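Local coordinates for protein tryptophanyl-tRNA synthetase (Thermus thermophilus, PDB 2EL7) that probably catalyses the ATP-dependent attachment of L-tryptophan to tRNA(Trp), as a homodimeric class I aminoacyl-tRNA synthetase, at residues G7-G12 with C40-H45; V79-Q84 with D301-G306; V87-E92 with R309-A314. All coordinates share one frame; numbering follows the deposited sequence.

Contact 1: residues G7-G12 with C40-H45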
loop_
_atom_site.group_PDB
_atom_site.type_symbol
_atom_site.label_atom_id
_atom_site.label_comp_id
_atom_site.label_asym_id
_atom_site.label_seq_id
_atom_site.Cartn_x
_atom_site.Cartn_y
_atom_site.Cartn_z
ATOM N N GLY A 7 -0.681 -15.728 11.220
ATOM C CA GLY A 7 -1.846 -15.198 10.545
ATOM C C GLY A 7 -3.098 -16.025 10.714
ATOM O O GLY A 7 -3.094 -17.242 10.479
ATOM N N ILE A 8 -4.176 -15.350 11.119
ATOM C CA ILE A 8 -5.480 -15.967 11.333
ATOM C C ILE A 8 -6.467 -15.470 10.273
ATOM O O ILE A 8 -6.669 -14.257 10.110
ATOM C CB ILE A 8 -6.019 -15.603 12.728
ATOM C CG1 ILE A 8 -5.224 -16.354 13.796
ATOM C CG2 ILE A 8 -7.531 -15.918 12.833
ATOM C CD1 ILE A 8 -5.699 -16.044 15.202
ATOM N N GLN A 9 -7.090 -16.395 9.553
ATOM C CA GLN A 9 -8.055 -15.970 8.538
ATOM C C GLN A 9 -9.297 -15.356 9.193
ATOM O O GLN A 9 -9.755 -15.822 10.242
ATOM C CB GLN A 9 -8.434 -17.156 7.641
ATOM C CG GLN A 9 -7.256 -17.660 6.835
ATOM C CD GLN A 9 -6.566 -16.531 6.085
ATOM O OE1 GLN A 9 -7.232 -15.714 5.435
ATOM N NE2 GLN A 9 -5.228 -16.469 6.171
ATOM N N PRO A 10 -9.858 -14.300 8.580
ATOM C CA PRO A 10 -11.047 -13.622 9.105
ATOM C C PRO A 10 -12.324 -14.485 8.939
ATOM O O PRO A 10 -13.124 -14.277 8.015
ATOM C CB PRO A 10 -11.082 -12.344 8.280
ATOM C CG PRO A 10 -10.641 -12.821 6.943
ATOM C CD PRO A 10 -9.466 -13.729 7.277
ATOM N N SER A 11 -12.496 -15.460 9.827
ATOM C CA SER A 11 -13.650 -16.360 9.756
ATOM C C SER A 11 -13.929 -17.058 11.081
ATOM O O SER A 11 -13.003 -17.440 11.792
ATOM C CB SER A 11 -13.409 -17.430 8.687
ATOM O OG SER A 11 -14.197 -18.583 8.943
ATOM N N GLY A 12 -15.206 -17.246 11.403
ATOM C CA GLY A 12 -15.543 -17.929 12.644
ATOM C C GLY A 12 -15.757 -19.433 12.491
ATOM O O GLY A 12 -16.291 -20.069 13.388
ATOM N N CYS A 40 -2.228 -12.251 14.358
ATOM C CA CYS A 40 -2.875 -11.251 13.503
ATOM C C CYS A 40 -4.021 -11.775 12.642
ATOM O O CYS A 40 -3.811 -12.625 11.782
ATOM C CB CYS A 40 -1.799 -10.624 12.598
ATOM S SG CYS A 40 -2.248 -9.177 11.584
ATOM N N ILE A 41 -5.229 -11.255 12.881
ATOM C CA ILE A 41 -6.409 -11.632 12.121
ATOM C C ILE A 41 -6.284 -10.809 10.828
ATOM O O ILE A 41 -6.501 -9.593 10.829
ATOM C CB ILE A 41 -7.704 -11.253 12.896
ATOM C CG1 ILE A 41 -7.859 -12.149 14.131
ATOM C CG2 ILE A 41 -8.929 -11.392 11.989
ATOM C CD1 ILE A 41 -9.048 -11.788 15.024
ATOM N N VAL A 42 -5.949 -11.464 9.721
ATOM C CA VAL A 42 -5.741 -10.731 8.471
ATOM C C VAL A 42 -6.979 -10.348 7.652
ATOM O O VAL A 42 -7.176 -10.841 6.546
ATOM C CB VAL A 42 -4.719 -11.479 7.551
ATOM C CG1 VAL A 42 -3.353 -11.467 8.197
ATOM C CG2 VAL A 42 -5.158 -12.908 7.311
ATOM N N ASP A 43 -7.758 -9.404 8.176
ATOM C CA ASP A 43 -8.982 -8.971 7.517
ATOM C C ASP A 43 -8.730 -8.386 6.122
ATOM O O ASP A 43 -9.561 -8.543 5.227
ATOM C CB ASP A 43 -9.754 -7.985 8.422
ATOM C CG ASP A 43 -8.932 -6.760 8.831
ATOM O OD1 ASP A 43 -9.532 -5.800 9.342
ATOM O OD2 ASP A 43 -7.700 -6.739 8.648
ATOM N N TYR A 44 -7.584 -7.738 5.924
ATOM C CA TYR A 44 -7.244 -7.185 4.615
ATOM C C TYR A 44 -7.137 -8.251 3.527
ATOM O O TYR A 44 -7.225 -7.932 2.349
ATOM C CB TYR A 44 -5.931 -6.393 4.677
ATOM C CG TYR A 44 -6.134 -4.936 5.051
ATOM C CD1 TYR A 44 -5.131 -4.209 5.701
ATOM C CD2 TYR A 44 -7.336 -4.291 4.772
ATOM C CE1 TYR A 44 -5.328 -2.878 6.072
ATOM C CE2 TYR A 44 -7.545 -2.957 5.133
ATOM C CZ TYR A 44 -6.541 -2.258 5.782
ATOM O OH TYR A 44 -6.759 -0.943 6.148
ATOM N N HIS A 45 -6.957 -9.513 3.924
ATOM C CA HIS A 45 -6.848 -10.623 2.970
ATOM C C HIS A 45 -8.209 -10.902 2.317
ATOM O O HIS A 45 -8.271 -11.413 1.190
ATOM C CB HIS A 45 -6.320 -11.869 3.696
ATOM C CG HIS A 45 -6.164 -13.085 2.832
ATOM N ND1 HIS A 45 -5.692 -13.034 1.535
ATOM C CD2 HIS A 45 -6.370 -14.398 3.104
ATOM C CE1 HIS A 45 -5.615 -14.260 1.047
ATOM N NE2 HIS A 45 -6.020 -15.105 1.980
#
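I8 is gripped through its backbone by the neighbouring strand. Its N donates to C40 O at 2.8 Å, nearly straight at 173°. Its O accepts from V42 N at 2.9 Å in a more bent bond. The I41 CA-H also points at I8 O, with CA and O 3.3 Å apart, so this carbonyl takes one N-H bond and one weaker CA-H contact. The side chains of I8 and I41 leave the same face of the sheet. Both are buried, and I8 CG2 rests on I41 CG1 at 4.0 Å. Helix 55-72 covers that face with N69, T62 and A66. Beyond the strand ends, the P10 ring continues the packing. Its CD lies 3.8 Å from V42 O, and its CB lies over the backbone of D43. The other side is looser. G7 and Q9 are exposed, and the Q9 amide crosses V42 at a slant, with its NE2 3.7 Å from V42 CG2. P10 and V42 each centre an inverse gamma turn, where the two segments leave the sheet. This is the parallel pairing of a beta-alpha-beta unit in a Rossmann-type class I synthetase core. P10 opens the predicted HIGH motif, and Q9 to S11 are predicted to bind ATP.

Contact 2: residues V79-Q84 with D301-G306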
loop_
_atom_site.group_PDB
_atom_site.type_symbol
_atom_site.label_atom_id
_atom_site.label_comp_id
_atom_site.label_asym_id
_atom_site.label_seq_id
_atom_site.Cartn_x
_atom_site.Cartn_y
_atom_site.Cartn_z
ATOM N N VAL A 79 -0.976 -13.847 25.344
ATOM C CA VAL A 79 -0.444 -13.416 24.054
ATOM C C VAL A 79 -0.834 -12.027 23.557
ATOM O O VAL A 79 -1.327 -11.190 24.332
ATOM C CB VAL A 79 -0.771 -14.449 22.948
ATOM C CG1 VAL A 79 -0.473 -15.855 23.464
ATOM C CG2 VAL A 79 -2.236 -14.317 22.483
ATOM N N THR A 80 -0.581 -11.780 22.267
ATOM C CA THR A 80 -0.892 -10.488 21.648
ATOM C C THR A 80 -1.692 -10.727 20.398
ATOM O O THR A 80 -1.149 -11.081 19.372
ATOM C CB THR A 80 0.403 -9.706 21.335
ATOM O OG1 THR A 80 1.010 -9.342 22.577
ATOM C CG2 THR A 80 0.136 -8.423 20.539
ATOM N N LEU A 81 -3.002 -10.529 20.509
ATOM C CA LEU A 81 -3.956 -10.739 19.425
ATOM C C LEU A 81 -4.515 -9.430 18.955
ATOM O O LEU A 81 -4.989 -8.640 19.759
ATOM C CB LEU A 81 -5.099 -11.610 19.918
ATOM C CG LEU A 81 -6.231 -12.003 18.963
ATOM C CD1 LEU A 81 -5.682 -12.830 17.807
ATOM C CD2 LEU A 81 -7.264 -12.828 19.753
ATOM N N PHE A 82 -4.476 -9.211 17.647
ATOM C CA PHE A 82 -4.965 -7.977 17.057
ATOM C C PHE A 82 -5.448 -8.171 15.619
ATOM O O PHE A 82 -5.201 -9.217 14.999
ATOM C CB PHE A 82 -3.858 -6.930 17.108
ATOM C CG PHE A 82 -2.634 -7.297 16.324
ATOM C CD1 PHE A 82 -2.490 -6.880 15.015
ATOM C CD2 PHE A 82 -1.607 -8.032 16.912
ATOM C CE1 PHE A 82 -1.323 -7.184 14.285
ATOM C CE2 PHE A 82 -0.450 -8.344 16.206
ATOM C CZ PHE A 82 -0.306 -7.915 14.877
ATOM N N VAL A 83 -6.153 -7.167 15.104
ATOM C CA VAL A 83 -6.688 -7.197 13.746
ATOM C C VAL A 83 -5.757 -6.414 12.825
ATOM O O VAL A 83 -5.420 -5.266 13.113
ATOM C CB VAL A 83 -8.088 -6.547 13.675
ATOM C CG1 VAL A 83 -8.550 -6.469 12.213
ATOM C CG2 VAL A 83 -9.069 -7.342 14.512
ATOM N N GLN A 84 -5.365 -7.025 11.712
ATOM C CA GLN A 84 -4.451 -6.390 10.767
ATOM C C GLN A 84 -4.754 -4.906 10.503
ATOM O O GLN A 84 -3.901 -4.058 10.769
ATOM C CB GLN A 84 -4.422 -7.208 9.473
ATOM C CG GLN A 84 -3.545 -6.666 8.368
ATOM C CD GLN A 84 -3.433 -7.640 7.181
ATOM O OE1 GLN A 84 -4.250 -8.556 7.007
ATOM N NE2 GLN A 84 -2.416 -7.435 6.365
ATOM N N ASP A 301 -11.788 -5.868 23.873
ATOM C CA ASP A 301 -10.768 -5.279 24.733
ATOM C C ASP A 301 -9.424 -5.997 24.523
ATOM O O ASP A 301 -8.360 -5.362 24.560
ATOM C CB ASP A 301 -11.213 -5.364 26.200
ATOM C CG ASP A 301 -10.288 -4.604 27.149
ATOM O OD1 ASP A 301 -9.442 -5.228 27.800
ATOM O OD2 ASP A 301 -10.405 -3.370 27.244
ATOM N N ALA A 302 -9.475 -7.311 24.311
ATOM C CA ALA A 302 -8.267 -8.062 24.045
ATOM C C ALA A 302 -7.694 -7.567 22.695
ATOM O O ALA A 302 -6.471 -7.422 22.537
ATOM C CB ALA A 302 -8.572 -9.544 23.975
ATOM N N LEU A 303 -8.578 -7.303 21.735
ATOM C CA LEU A 303 -8.157 -6.805 20.427
ATOM C C LEU A 303 -7.562 -5.396 20.543
ATOM O O LEU A 303 -6.535 -5.095 19.946
ATOM C CB LEU A 303 -9.344 -6.787 19.434
ATOM C CG LEU A 303 -9.964 -8.155 19.098
ATOM C CD1 LEU A 303 -11.052 -8.002 18.061
ATOM C CD2 LEU A 303 -8.869 -9.082 18.567
ATOM N N LEU A 304 -8.201 -4.553 21.343
ATOM C CA LEU A 304 -7.776 -3.177 21.539
ATOM C C LEU A 304 -6.403 -3.126 22.172
ATOM O O LEU A 304 -5.550 -2.340 21.771
ATOM C CB LEU A 304 -8.774 -2.461 22.438
ATOM C CG LEU A 304 -8.859 -0.934 22.341
ATOM C CD1 LEU A 304 -9.497 -0.567 21.003
ATOM C CD2 LEU A 304 -9.697 -0.357 23.514
ATOM N N GLU A 305 -6.202 -3.972 23.171
ATOM C CA GLU A 305 -4.940 -4.043 23.896
ATOM C C GLU A 305 -3.850 -4.743 23.048
ATOM O O GLU A 305 -2.677 -4.391 23.118
ATOM C CB GLU A 305 -5.163 -4.793 25.229
ATOM C CG GLU A 305 -4.232 -4.365 26.375
ATOM C CD GLU A 305 -4.620 -3.008 26.980
ATOM O OE1 GLU A 305 -3.736 -2.341 27.576
ATOM O OE2 GLU A 305 -5.809 -2.610 26.868
ATOM N N GLY A 306 -4.246 -5.738 22.262
ATOM C CA GLY A 306 -3.283 -6.408 21.429
ATOM C C GLY A 306 -2.746 -5.406 20.416
ATOM O O GLY A 306 -1.551 -5.400 20.063
HETATM O O HOH W 1 -4.442 -9.550 22.496
HETATM O O HOH W 2 -6.880 -5.312 17.104
#
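L303 reaches from helix 296-324 to strand 80-83 and meets two side chains of the strand, L81 and V83. Its CA-CB bond does not aim at the strand. The chi1 of -63° puts CG anti to the carbonyl carbon, and the two CD methyls reach the strand. CD2 touches L81 CG at 4.0 Å, with the two leucines side by side and pointing the same way. CD1 crosses to V83 CG2 at 4.1 Å. A66 of helix 55-72 and L328 of the second subunit also touch L303, so this buried leucine sits where several elements converge. The strand is one of the two outer strands of the three-stranded parallel sheet found within this chain, part of the Rossmann-type fold of class I synthetases. The helix crosses it nearly at right angles, at 95°, with the axes 6.0 Å apart. G306, which has no side chain, faces the strand here, and its CA is 3.3 Å from L81 O in a nearly straight CA-H...O contact. Next to it, T80 CG2 lies 3.5 Å from G306 O, and F82 CB packs on the G306 carbonyl group. Two waters join the backbones. One accepts from L81 N and donates to A302 O. The other accepts from V83 N at 2.8 Å and donates to L303 O at 2.9 Å.

Contact 3: residues V87-E92 with R309-A314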
loop_
_atom_site.group_PDB
_atom_site.type_symbol
_atom_site.label_atom_id
_atom_site.label_comp_id
_atom_site.label_asym_id
_atom_site.label_seq_id
_atom_site.Cartn_x
_atom_site.Cartn_y
_atom_site.Cartn_z
ATOM N N VAL A 87 -3.644 -1.740 12.773
ATOM C CA VAL A 87 -2.307 -1.154 12.780
ATOM C C VAL A 87 -1.973 -0.925 11.306
ATOM O O VAL A 87 -1.335 -1.735 10.655
ATOM C CB VAL A 87 -1.298 -2.073 13.434
ATOM C CG1 VAL A 87 0.053 -1.378 13.519
ATOM C CG2 VAL A 87 -1.810 -2.456 14.816
ATOM N N PRO A 88 -2.422 0.204 10.768
ATOM C CA PRO A 88 -2.243 0.623 9.377
ATOM C C PRO A 88 -0.828 0.898 8.875
ATOM O O PRO A 88 -0.614 0.922 7.660
ATOM C CB PRO A 88 -3.134 1.857 9.299
ATOM C CG PRO A 88 -2.850 2.499 10.647
ATOM C CD PRO A 88 -3.014 1.297 11.566
ATOM N N GLU A 89 0.117 1.126 9.794
ATOM C CA GLU A 89 1.505 1.395 9.443
ATOM C C GLU A 89 2.059 0.375 8.443
ATOM O O GLU A 89 2.839 0.727 7.563
ATOM C CB GLU A 89 2.425 1.354 10.686
ATOM C CG GLU A 89 2.464 2.561 11.618
ATOM C CD GLU A 89 1.203 2.745 12.425
ATOM O OE1 GLU A 89 0.474 1.762 12.658
ATOM O OE2 GLU A 89 0.942 3.885 12.849
ATOM N N HIS A 90 1.686 -0.896 8.566
ATOM C CA HIS A 90 2.262 -1.841 7.638
ATOM C C HIS A 90 1.922 -1.584 6.185
ATOM O O HIS A 90 2.697 -1.988 5.314
ATOM C CB HIS A 90 1.972 -3.313 8.049
ATOM C CG HIS A 90 0.636 -3.837 7.626
ATOM N ND1 HIS A 90 -0.521 -3.577 8.328
ATOM C CD2 HIS A 90 0.275 -4.593 6.566
ATOM C CE1 HIS A 90 -1.541 -4.149 7.712
ATOM N NE2 HIS A 90 -1.082 -4.771 6.640
ATOM N N THR A 91 0.807 -0.909 5.895
ATOM C CA THR A 91 0.491 -0.626 4.490
ATOM C C THR A 91 1.442 0.403 3.956
ATOM O O THR A 91 1.562 0.567 2.755
ATOM C CB THR A 91 -0.980 -0.070 4.204
ATOM O OG1 THR A 91 -1.183 1.201 4.838
ATOM C CG2 THR A 91 -2.026 -1.067 4.632
ATOM N N GLU A 92 2.087 1.134 4.849
ATOM C CA GLU A 92 3.042 2.150 4.427
ATOM C C GLU A 92 4.386 1.470 4.133
ATOM O O GLU A 92 5.051 1.757 3.122
ATOM C CB GLU A 92 3.210 3.194 5.507
ATOM C CG GLU A 92 4.151 4.292 5.106
ATOM C CD GLU A 92 4.437 5.240 6.236
ATOM O OE1 GLU A 92 3.682 5.196 7.223
ATOM O OE2 GLU A 92 5.409 6.032 6.135
ATOM N N ARG A 309 -0.155 -2.683 21.902
ATOM C CA ARG A 309 1.112 -3.386 22.022
ATOM C C ARG A 309 1.836 -3.594 20.679
ATOM O O ARG A 309 3.037 -3.347 20.577
ATOM C CB ARG A 309 0.825 -4.734 22.686
ATOM C CG ARG A 309 2.027 -5.509 23.101
ATOM C CD ARG A 309 1.559 -6.795 23.807
ATOM N NE ARG A 309 0.707 -6.546 24.970
ATOM C CZ ARG A 309 -0.447 -7.172 25.225
ATOM N NH1 ARG A 309 -1.135 -6.870 26.318
ATOM N NH2 ARG A 309 -0.925 -8.085 24.398
ATOM N N ALA A 310 1.108 -4.050 19.654
ATOM C CA ALA A 310 1.713 -4.277 18.355
ATOM C C ALA A 310 2.092 -2.939 17.702
ATOM O O ALA A 310 3.157 -2.813 17.091
ATOM C CB ALA A 310 0.752 -5.051 17.465
ATOM N N ARG A 311 1.215 -1.942 17.843
ATOM C CA ARG A 311 1.432 -0.611 17.278
ATOM C C ARG A 311 2.627 0.129 17.894
ATOM O O ARG A 311 3.258 0.956 17.236
ATOM C CB ARG A 311 0.161 0.234 17.436
ATOM C CG ARG A 311 0.278 1.654 16.860
ATOM C CD ARG A 311 -1.083 2.269 16.551
ATOM N NE ARG A 311 -1.972 2.179 17.708
ATOM C CZ ARG A 311 -3.089 1.450 17.753
ATOM N NH1 ARG A 311 -3.483 0.746 16.690
ATOM N NH2 ARG A 311 -3.783 1.385 18.892
ATOM N N ALA A 312 2.926 -0.147 19.157
ATOM C CA ALA A 312 4.064 0.487 19.811
ATOM C C ALA A 312 5.302 0.039 19.022
ATOM O O ALA A 312 6.188 0.851 18.701
ATOM C CB ALA A 312 4.158 0.041 21.302
ATOM N N VAL A 313 5.355 -1.252 18.703
ATOM C CA VAL A 313 6.463 -1.790 17.913
ATOM C C VAL A 313 6.429 -1.253 16.471
ATOM O O VAL A 313 7.448 -0.778 15.966
ATOM C CB VAL A 313 6.419 -3.339 17.870
ATOM C CG1 VAL A 313 7.398 -3.874 16.861
ATOM C CG2 VAL A 313 6.739 -3.901 19.248
ATOM N N ALA A 314 5.266 -1.305 15.818
ATOM C CA ALA A 314 5.138 -0.851 14.417
ATOM C C ALA A 314 5.570 0.593 14.169
ATOM O O ALA A 314 6.254 0.875 13.189
ATOM C CB ALA A 314 3.712 -1.056 13.916
#
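V87 sets its two methyl groups against different residues of helix 296-324. The contact joins the loop and first turn leading into helix 89-99, which follows strand 80-83 of the Rossmann-type core, to the long C-terminal helix. CG1 of V87 stands anti to the backbone N, with chi1 -175°, and meets A314 CB at 3.7 Å. The same methyl lies 4.1 Å from R311 CA, so it is placed between two successive turns on one side of the helix. CG2 takes the other branch and approaches the end of R311, 4.1 Å from NH1. The valine and the arginine run at a slant to each other, and the methyl meets the guanidinium obliquely. R311 leaves its helix with CG anti to the backbone N, and its chain bends at chi3 (52°), which turns the guanidinium back beside V87.

E89 reaches the same A314 methyl from two residues on. Its CB points at the long helix and packs on A314 CB at 4.2 Å. V87 and E89 thus both touch the single methyl of A314. The carboxylate oxygen OE1 of E89 comes to 4.2 Å from R311 CG. It makes no salt bridge there, since OE1 and R311 NE stay 5.6 Å apart. The opposite charges may still attract weakly. OE2 has a partner one residue beyond the segment, where Q315 NE2 bonds to it. Y140 also touches V87, A310 and A314, and I139 of helix 124-139 touches A314. Within 87-92, the H90 ring folds back to the chain before it. Its ND1 donates to V87 O at 3.1 Å, with the oxygen close to the ring plane.

Contact 1 closes along the chain before contacts 2 and 3 open. The segments of contacts 2 and 3 alternate along the chain, and both use helix 296-324. Contacts 1 and 2 lie about 12 Å apart between centres and share the parallel sheet through the neighbouring strands 37-41 and 80-83. Contacts 2 and 3 are also about 12 Å apart, and contacts 1 and 3 about 16 Å. The probable bond from R309 to T80 ties contact 3 to contact 2. The long C-terminal helix thus lies against the edge of the nucleotide-binding core and the start of helix 89-99. All three contacts touch the second subunit, so the core, this helix and the dimer interface are packed together.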